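PDB 2QZI: uncharacterized protein from Streptococcus thermophilus, which is of unknown function but is a small, probably cytosolic member of the DUF1827 family. Local coordinates for residues 4-9 against 30-35; 50-55 against 95-100. All blocks are in the same frame, centred on the assembly; numbering follows the deposited sequence.

Interaction 1 of 2, residues 4-9 against 30-35; sequences MKLINT and ETYSAG
Glu30 comes near Asn8, its OE1 4.0 Å from Asn8 ND2, and a water makes weak bonds to Glu30 OE2 and Asn8 ND2. Glu30 OE1 accepts a hydrogen bond from Tyr32 OH at 2.9 Å. That bond reaches OE1 on its anti side, well out of the carboxylate plane. Thr31 O takes the backbone N-H of Thr9 at 2.9 Å. The two threonines also meet hydroxyl to hydroxyl, with Thr9 OG1 3.2 Å from Thr31 OG1 in a hydrogen bond. With chi1 of 52° and 55°, each OG1 is turned toward the other strand's threonine. Asn8 lies across the Tyr32 ring, its CG over one face, with the amide turned 48° from the ring plane. Asn8 OD1 bonds to Thr10 OG1, and Tyr32 OH also bonds to Lys75 NZ. Phe71 of helix 61-74 meets the Tyr32 ring edge-to-face. Strand 6-8 is one of the two edge strands of the antiparallel sheet and pairs with strand 28-34. Ser33 and Ile7 form a hydrogen-bonded pair: Ile7 N to Ser33 O and Ser33 N to Ile7 O, each 3.0 Å. Ala34 CB packs against Met4 SE at 3.7 Å. Met4 is a selenomethionine; the bend about CB-CG brings SE beside the alanine, and a second bend at chi3 brings CE near Ala34 CB as well. Gly35 N donates to a water.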
HETATM    1  N   MSE A   4      17.137  -2.245  -2.759  1.00 87.36           N
HETATM    2  CA  MSE A   4      15.824  -2.192  -3.395  1.00 86.96           C
HETATM    3  C   MSE A   4      15.074  -0.864  -3.185  1.00 85.62           C
HETATM    4  O   MSE A   4      14.776  -0.442  -2.037  1.00 84.55           O
HETATM    5  CB  MSE A   4      14.964  -3.380  -2.925  1.00 88.24           C
HETATM    6  CG  MSE A   4      13.554  -3.345  -3.401  1.00 88.27           C
HETATM    7 SE   MSE A   4      12.551  -1.967  -2.466  0.60 94.70          SE
HETATM    8  CE  MSE A   4      12.041  -2.967  -0.779  1.00 87.15           C
ATOM      9  N   LYS A   5      14.762  -0.225  -4.305  1.00 83.51           N
ATOM     10  CA  LYS A   5      13.985   0.998  -4.274  1.00 81.75           C
ATOM     11  C   LYS A   5      12.529   0.751  -4.752  1.00 79.71           C
ATOM     12  O   LYS A   5      12.261  -0.121  -5.572  1.00 79.75           O
ATOM     13  CB  LYS A   5      14.710   2.112  -5.086  1.00 81.35           C
ATOM     14  CG  LYS A   5      14.728   3.519  -4.390  1.00 83.27           C
ATOM     15  CD  LYS A   5      13.351   3.881  -3.567  1.00 84.12           C
ATOM     16  CE  LYS A   5      13.536   3.886  -2.027  1.00 82.29           C
ATOM     17  NZ  LYS A   5      12.490   3.127  -1.256  1.00 84.54           N
ATOM     18  N   LEU A   6      11.608   1.522  -4.201  1.00 78.58           N
ATOM     19  CA  LEU A   6      10.189   1.594  -4.616  1.00 76.89           C
ATOM     20  C   LEU A   6      10.115   2.432  -5.888  1.00 76.54           C
ATOM     21  O   LEU A   6      10.623   3.563  -5.909  1.00 76.23           O
ATOM     22  CB  LEU A   6       9.401   2.280  -3.539  1.00 75.61           C
ATOM     23  CG  LEU A   6       8.852   1.463  -2.324  1.00 76.52           C
ATOM     24  CD1 LEU A   6       7.685   0.623  -2.747  1.00 72.39           C
ATOM     25  CD2 LEU A   6       9.936   0.588  -1.725  1.00 72.59           C
ATOM     26  N   ILE A   7       9.572   1.838  -6.952  1.00 75.94           N
ATOM     27  CA  ILE A   7       9.406   2.465  -8.272  1.00 73.79           C
ATOM     28  C   ILE A   7       7.854   2.638  -8.429  1.00 74.67           C
ATOM     29  O   ILE A   7       7.083   1.672  -8.277  1.00 73.05           O
ATOM     30  CB  ILE A   7      10.071   1.611  -9.382  1.00 73.86           C
ATOM     31  CG1 ILE A   7      11.509   1.198  -9.017  1.00 72.93           C
ATOM     32  CG2 ILE A   7      10.083   2.319 -10.786  1.00 71.11           C
ATOM     33  CD1 ILE A   7      12.662   1.998  -9.738  1.00 73.31           C
ATOM     34  N   ASN A   8       7.397   3.885  -8.627  1.00 74.81           N
ATOM     35  CA  ASN A   8       6.014   4.170  -9.011  1.00 74.26           C
ATOM     36  C   ASN A   8       5.696   3.576 -10.392  1.00 73.19           C
ATOM     37  O   ASN A   8       6.240   4.014 -11.359  1.00 71.60           O
ATOM     38  CB  ASN A   8       5.705   5.695  -9.048  1.00 74.04           C
ATOM     39  CG  ASN A   8       4.177   5.963  -8.980  1.00 77.60           C
ATOM     40  OD1 ASN A   8       3.413   5.375  -9.739  1.00 77.41           O
ATOM     41  ND2 ASN A   8       3.731   6.762  -8.005  1.00 79.73           N
ATOM     42  N   THR A   9       4.789   2.601 -10.476  1.00 73.09           N
ATOM     43  CA  THR A   9       4.481   1.943 -11.778  1.00 73.33           C
ATOM     44  C   THR A   9       2.996   2.261 -12.190  1.00 74.07           C
ATOM     45  O   THR A   9       2.461   1.625 -13.112  1.00 74.48           O
ATOM     46  CB  THR A   9       4.639   0.399 -11.651  1.00 72.52           C
ATOM     47  OG1 THR A   9       3.852  -0.014 -10.525  1.00 72.65           O
ATOM     48  CG2 THR A   9       6.076  -0.014 -11.416  1.00 71.12           C
ATOM     49  N   GLU A  30      -2.516   4.016  -6.352  1.00 75.53           N
ATOM     50  CA  GLU A  30      -1.208   3.994  -6.989  1.00 75.94           C
ATOM     51  C   GLU A  30      -0.594   2.620  -6.873  1.00 75.24           C
ATOM     52  O   GLU A  30      -0.903   1.889  -5.928  1.00 74.42           O
ATOM     53  CB  GLU A  30      -0.321   4.998  -6.305  1.00 77.71           C
ATOM     54  CG  GLU A  30      -0.974   6.331  -6.220  1.00 82.13           C
ATOM     55  CD  GLU A  30       0.001   7.433  -5.965  1.00 88.65           C
ATOM     56  OE1 GLU A  30       0.968   7.231  -5.205  1.00 89.66           O
ATOM     57  OE2 GLU A  30      -0.243   8.531  -6.493  1.00 94.22           O
ATOM     58  N   THR A  31       0.216   2.250  -7.848  1.00 74.11           N
ATOM     59  CA  THR A  31       0.930   0.973  -7.772  1.00 74.52           C
ATOM     60  C   THR A  31       2.444   1.169  -7.797  1.00 72.95           C
ATOM     61  O   THR A  31       2.927   2.107  -8.355  1.00 71.53           O
ATOM     62  CB  THR A  31       0.567   0.023  -8.919  1.00 73.90           C
ATOM     63  OG1 THR A  31       0.789   0.686 -10.116  1.00 75.26           O
ATOM     64  CG2 THR A  31      -0.908  -0.419  -8.886  1.00 75.63           C
ATOM     65  N   TYR A  32       3.178   0.290  -7.098  1.00 74.55           N
ATOM     66  CA  TYR A  32       4.651   0.348  -7.042  1.00 72.17           C
ATOM     67  C   TYR A  32       5.234  -1.066  -7.064  1.00 73.40           C
ATOM     68  O   TYR A  32       4.637  -2.013  -6.527  1.00 71.61           O
ATOM     69  CB  TYR A  32       5.132   0.969  -5.729  1.00 72.22           C
ATOM     70  CG  TYR A  32       4.760   2.409  -5.532  1.00 75.06           C
ATOM     71  CD1 TYR A  32       5.722   3.400  -5.602  1.00 76.44           C
ATOM     72  CD2 TYR A  32       3.409   2.787  -5.240  1.00 78.29           C
ATOM     73  CE1 TYR A  32       5.385   4.720  -5.420  1.00 78.23           C
ATOM     74  CE2 TYR A  32       3.066   4.136  -5.092  1.00 76.63           C
ATOM     75  CZ  TYR A  32       4.074   5.076  -5.151  1.00 77.24           C
ATOM     76  OH  TYR A  32       3.770   6.412  -4.993  1.00 78.80           O
ATOM     77  N   SER A  33       6.408  -1.173  -7.680  1.00 73.20           N
ATOM     78  CA  SER A  33       7.329  -2.274  -7.541  1.00 76.44           C
ATOM     79  C   SER A  33       8.331  -2.035  -6.407  1.00 77.56           C
ATOM     80  O   SER A  33       8.733  -0.909  -6.118  1.00 78.66           O
ATOM     81  CB  SER A  33       8.174  -2.373  -8.821  1.00 78.00           C
ATOM     82  OG  SER A  33       7.468  -3.215  -9.713  1.00 83.05           O
ATOM     83  N   ALA A  34       8.730  -3.119  -5.765  1.00 78.55           N
ATOM     84  CA  ALA A  34       9.800  -3.150  -4.803  1.00 77.64           C
ATOM     85  C   ALA A  34      10.577  -4.418  -5.233  1.00 77.38           C
ATOM     86  O   ALA A  34      10.446  -5.467  -4.648  1.00 77.96           O
ATOM     87  CB  ALA A  34       9.185  -3.236  -3.387  1.00 77.63           C
ATOM     88  N   GLY A  35      11.336  -4.321  -6.322  1.00 77.28           N
ATOM     89  CA  GLY A  35      11.972  -5.501  -6.943  1.00 76.65           C
ATOM     90  C   GLY A  35      10.877  -6.342  -7.587  1.00 76.62           C
ATOM     91  O   GLY A  35      10.148  -5.834  -8.426  1.00 77.55           O
TER
HETATM   92  O   HOH W   1      11.648  -1.689  -7.323  1.00 60.60           O
HETATM   93  O   HOH W   2       1.204   8.225  -9.220  1.00 54.33           O

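Interaction 2 of 2, residues 50-55 against 95-100; sequences LLISNK and IEISFP
Leu50 reaches the edge of the Phe99 ring with its CD1, which lies near the ring plane and 4.0 Å from Phe99 CZ. Ile97 CG2 sits over the rim of one face, 3.6 Å above the Phe99 ring plane. The two segments are neighbouring inner strands of the antiparallel sheet, with 87-91 on the far side of 94-100. Strand 94-100 comes far later in the chain than strand 47-53 but lies beside it. Leu50 and Ile97 form one hydrogen-bonded pair, Ile52 and Ile95 another. Their side chains share the sheet face that helix 61-74 packs on. There Leu50 touches Phe71, Ile52 touches Ile67, and Ile97 touches Leu64. Ile52 and Ile97 meet diagonally between the pairs, CD1 to CD1 at 4.1 Å. In both, CD1 is anti to CA (chi2 160° and 177°), which extends the methyl away from its own backbone. Leu51 and Glu96 occupy the other face, where Leu51 CD2 lies 4.2 Å from Glu96 OE1. In the Ile52-Ile95 pair each donor nitrogen lies nearly in line with the C=O it meets (161°), with Ile52 N 2.7 Å from Ile95 O and Ile95 N 2.7 Å from Ile52 O.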
ATOM      1  N   LEU A  50      -2.356  -0.392   2.255  1.00 74.99           N
ATOM      2  CA  LEU A  50      -1.233  -0.889   1.392  1.00 76.60           C
ATOM      3  C   LEU A  50      -1.473  -2.383   1.243  1.00 77.44           C
ATOM      4  O   LEU A  50      -1.876  -3.037   2.241  1.00 79.31           O
ATOM      5  CB  LEU A  50       0.132  -0.730   2.065  1.00 75.20           C
ATOM      6  CG  LEU A  50       0.869   0.556   1.810  1.00 76.83           C
ATOM      7  CD1 LEU A  50       2.035   0.482   2.781  1.00 79.65           C
ATOM      8  CD2 LEU A  50       1.369   0.597   0.324  1.00 68.33           C
ATOM      9  N   LEU A  51      -1.415  -2.846   0.008  1.00 76.75           N
ATOM     10  CA  LEU A  51      -1.442  -4.295  -0.355  1.00 78.97           C
ATOM     11  C   LEU A  51      -0.104  -4.711  -0.962  1.00 77.07           C
ATOM     12  O   LEU A  51       0.305  -4.194  -1.999  1.00 79.01           O
ATOM     13  CB  LEU A  51      -2.567  -4.598  -1.378  1.00 79.24           C
ATOM     14  CG  LEU A  51      -3.886  -4.250  -0.699  1.00 87.63           C
ATOM     15  CD1 LEU A  51      -4.471  -2.874  -1.166  1.00 91.48           C
ATOM     16  CD2 LEU A  51      -4.850  -5.410  -0.853  1.00 92.63           C
ATOM     17  N   ILE A  52       0.566  -5.630  -0.286  1.00 75.88           N
ATOM     18  CA  ILE A  52       1.953  -5.998  -0.586  1.00 73.83           C
ATOM     19  C   ILE A  52       1.955  -7.508  -0.814  1.00 73.87           C
ATOM     20  O   ILE A  52       1.476  -8.286   0.023  1.00 71.88           O
ATOM     21  CB  ILE A  52       2.916  -5.669   0.562  1.00 74.04           C
ATOM     22  CG1 ILE A  52       2.848  -4.159   0.882  1.00 74.82           C
ATOM     23  CG2 ILE A  52       4.372  -6.189   0.279  1.00 72.55           C
ATOM     24  CD1 ILE A  52       3.392  -3.857   2.292  1.00 78.14           C
ATOM     25  N   SER A  53       2.410  -7.895  -1.998  1.00 72.46           N
ATOM     26  CA  SER A  53       2.324  -9.272  -2.421  1.00 74.95           C
ATOM     27  C   SER A  53       3.495  -9.618  -3.346  1.00 74.59           C
ATOM     28  O   SER A  53       4.139  -8.748  -3.899  1.00 71.65           O
ATOM     29  CB  SER A  53       1.019  -9.459  -3.188  1.00 75.15           C
ATOM     30  OG  SER A  53       0.992  -8.537  -4.266  1.00 79.30           O
ATOM     31  N   ASN A  54       3.760 -10.907  -3.482  1.00 76.36           N
ATOM     32  CA  ASN A  54       4.865 -11.370  -4.292  1.00 77.24           C
ATOM     33  C   ASN A  54       4.572 -12.718  -4.930  1.00 78.98           C
ATOM     34  O   ASN A  54       4.654 -13.712  -4.271  1.00 81.24           O
ATOM     35  CB  ASN A  54       6.111 -11.484  -3.423  1.00 76.87           C
ATOM     36  CG  ASN A  54       7.394 -11.643  -4.258  1.00 77.40           C
ATOM     37  OD1 ASN A  54       7.417 -12.338  -5.265  1.00 75.92           O
ATOM     38  ND2 ASN A  54       8.436 -10.962  -3.852  1.00 77.34           N
ATOM     39  N   LYS A  55       4.262 -12.758  -6.216  1.00 81.87           N
ATOM     40  CA  LYS A  55       3.830 -13.983  -6.899  1.00 83.80           C
ATOM     41  C   LYS A  55       4.713 -15.225  -6.625  1.00 84.91           C
ATOM     42  O   LYS A  55       4.194 -16.344  -6.457  1.00 85.65           O
ATOM     43  CB  LYS A  55       3.665 -13.691  -8.412  1.00 85.05           C
ATOM     44  CG  LYS A  55       2.724 -12.464  -8.687  1.00 87.55           C
ATOM     45  CD  LYS A  55       2.433 -12.204 -10.164  1.00 94.31           C
ATOM     46  CE  LYS A  55       3.620 -11.486 -10.886  1.00 97.73           C
ATOM     47  NZ  LYS A  55       3.495  -9.959 -10.835  1.00101.36           N
ATOM     48  N   ILE A  95       0.238  -9.236   2.282  1.00 75.48           N
ATOM     49  CA  ILE A  95       0.187  -8.393   3.442  1.00 76.49           C
ATOM     50  C   ILE A  95      -0.643  -7.142   3.139  1.00 76.13           C
ATOM     51  O   ILE A  95      -0.475  -6.483   2.104  1.00 77.17           O
ATOM     52  CB  ILE A  95       1.590  -8.028   3.979  1.00 77.14           C
ATOM     53  CG1 ILE A  95       2.409  -9.297   4.190  1.00 74.74           C
ATOM     54  CG2 ILE A  95       1.478  -7.307   5.349  1.00 76.47           C
ATOM     55  CD1 ILE A  95       3.884  -9.066   3.988  1.00 78.51           C
ATOM     56  N   GLU A  96      -1.541  -6.879   4.073  1.00 75.48           N
ATOM     57  CA  GLU A  96      -2.540  -5.826   4.045  1.00 76.42           C
ATOM     58  C   GLU A  96      -2.341  -4.957   5.270  1.00 74.48           C
ATOM     59  O   GLU A  96      -2.536  -5.406   6.373  1.00 73.18           O
ATOM     60  CB  GLU A  96      -3.962  -6.453   4.105  1.00 76.13           C
ATOM     61  CG  GLU A  96      -4.159  -7.431   2.927  1.00 80.76           C
ATOM     62  CD  GLU A  96      -5.460  -8.189   2.973  1.00 88.44           C
ATOM     63  OE1 GLU A  96      -6.392  -7.696   2.307  1.00 92.84           O
ATOM     64  OE2 GLU A  96      -5.555  -9.283   3.633  1.00 89.69           O
ATOM     65  N   ILE A  97      -1.948  -3.710   5.044  1.00 74.42           N
ATOM     66  CA  ILE A  97      -1.835  -2.747   6.143  1.00 74.81           C
ATOM     67  C   ILE A  97      -2.904  -1.661   6.006  1.00 74.55           C
ATOM     68  O   ILE A  97      -3.005  -1.022   4.967  1.00 73.38           O
ATOM     69  CB  ILE A  97      -0.434  -2.096   6.252  1.00 74.93           C
ATOM     70  CG1 ILE A  97       0.658  -3.145   5.995  1.00 75.72           C
ATOM     71  CG2 ILE A  97      -0.300  -1.406   7.628  1.00 73.60           C
ATOM     72  CD1 ILE A  97       2.103  -2.590   6.018  1.00 74.68           C
ATOM     73  N   SER A  98      -3.699  -1.478   7.060  1.00 73.07           N
ATOM     74  CA  SER A  98      -4.752  -0.467   7.073  1.00 73.83           C
ATOM     75  C   SER A  98      -4.322   0.627   7.995  1.00 73.36           C
ATOM     76  O   SER A  98      -3.872   0.355   9.108  1.00 72.94           O
ATOM     77  CB  SER A  98      -6.075  -1.039   7.595  1.00 75.19           C
ATOM     78  OG  SER A  98      -6.323  -2.171   6.755  1.00 79.25           O
ATOM     79  N   PHE A  99      -4.511   1.858   7.535  1.00 71.68           N
ATOM     80  CA  PHE A  99      -4.153   3.032   8.305  1.00 71.37           C
ATOM     81  C   PHE A  99      -5.439   3.876   8.494  1.00 70.27           C
ATOM     82  O   PHE A  99      -5.812   4.661   7.618  1.00 71.18           O
ATOM     83  CB  PHE A  99      -3.106   3.883   7.599  1.00 69.43           C
ATOM     84  CG  PHE A  99      -1.835   3.137   7.140  1.00 71.80           C
ATOM     85  CD1 PHE A  99      -0.643   3.289   7.843  1.00 73.66           C
ATOM     86  CD2 PHE A  99      -1.819   2.374   5.982  1.00 70.01           C
ATOM     87  CE1 PHE A  99       0.575   2.678   7.419  1.00 74.40           C
ATOM     88  CE2 PHE A  99      -0.630   1.745   5.526  1.00 70.57           C
ATOM     89  CZ  PHE A  99       0.581   1.921   6.225  1.00 74.69           C
ATOM     90  N   PRO A 100      -6.116   3.717   9.635  1.00 70.23           N
ATOM     91  CA  PRO A 100      -7.333   4.559   9.813  1.00 70.23           C
ATOM     92  C   PRO A 100      -7.005   6.065   9.905  1.00 71.56           C
ATOM     93  O   PRO A 100      -5.839   6.466  10.277  1.00 71.75           O
ATOM     94  CB  PRO A 100      -7.991   4.020  11.141  1.00 69.34           C
ATOM     95  CG  PRO A 100      -7.387   2.670  11.368  1.00 69.14           C
ATOM     96  CD  PRO A 100      -5.906   2.768  10.731  1.00 68.60           C
TER

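In the fold
Both interactions join adjacent antiparallel strands of one sheet, in the order 6-8, 28-34, 37-44, 47-53, 94-100, 87-91. Interaction 1 is at an edge and is partly buried. Interaction 2 lies nearer the middle of the sheet and is buried. Their centres are 13 Å apart, and strand 37-44 runs between them. Helix 61-74 touches side chains of both, and its Phe71 is shared by the two contacts. The edge contact mixes hydroxyls, an amide, a carboxylate and waters with its apolar side chains. The central contact relies on four backbone hydrogen bonds and on leucine, isoleucine and phenylalanine.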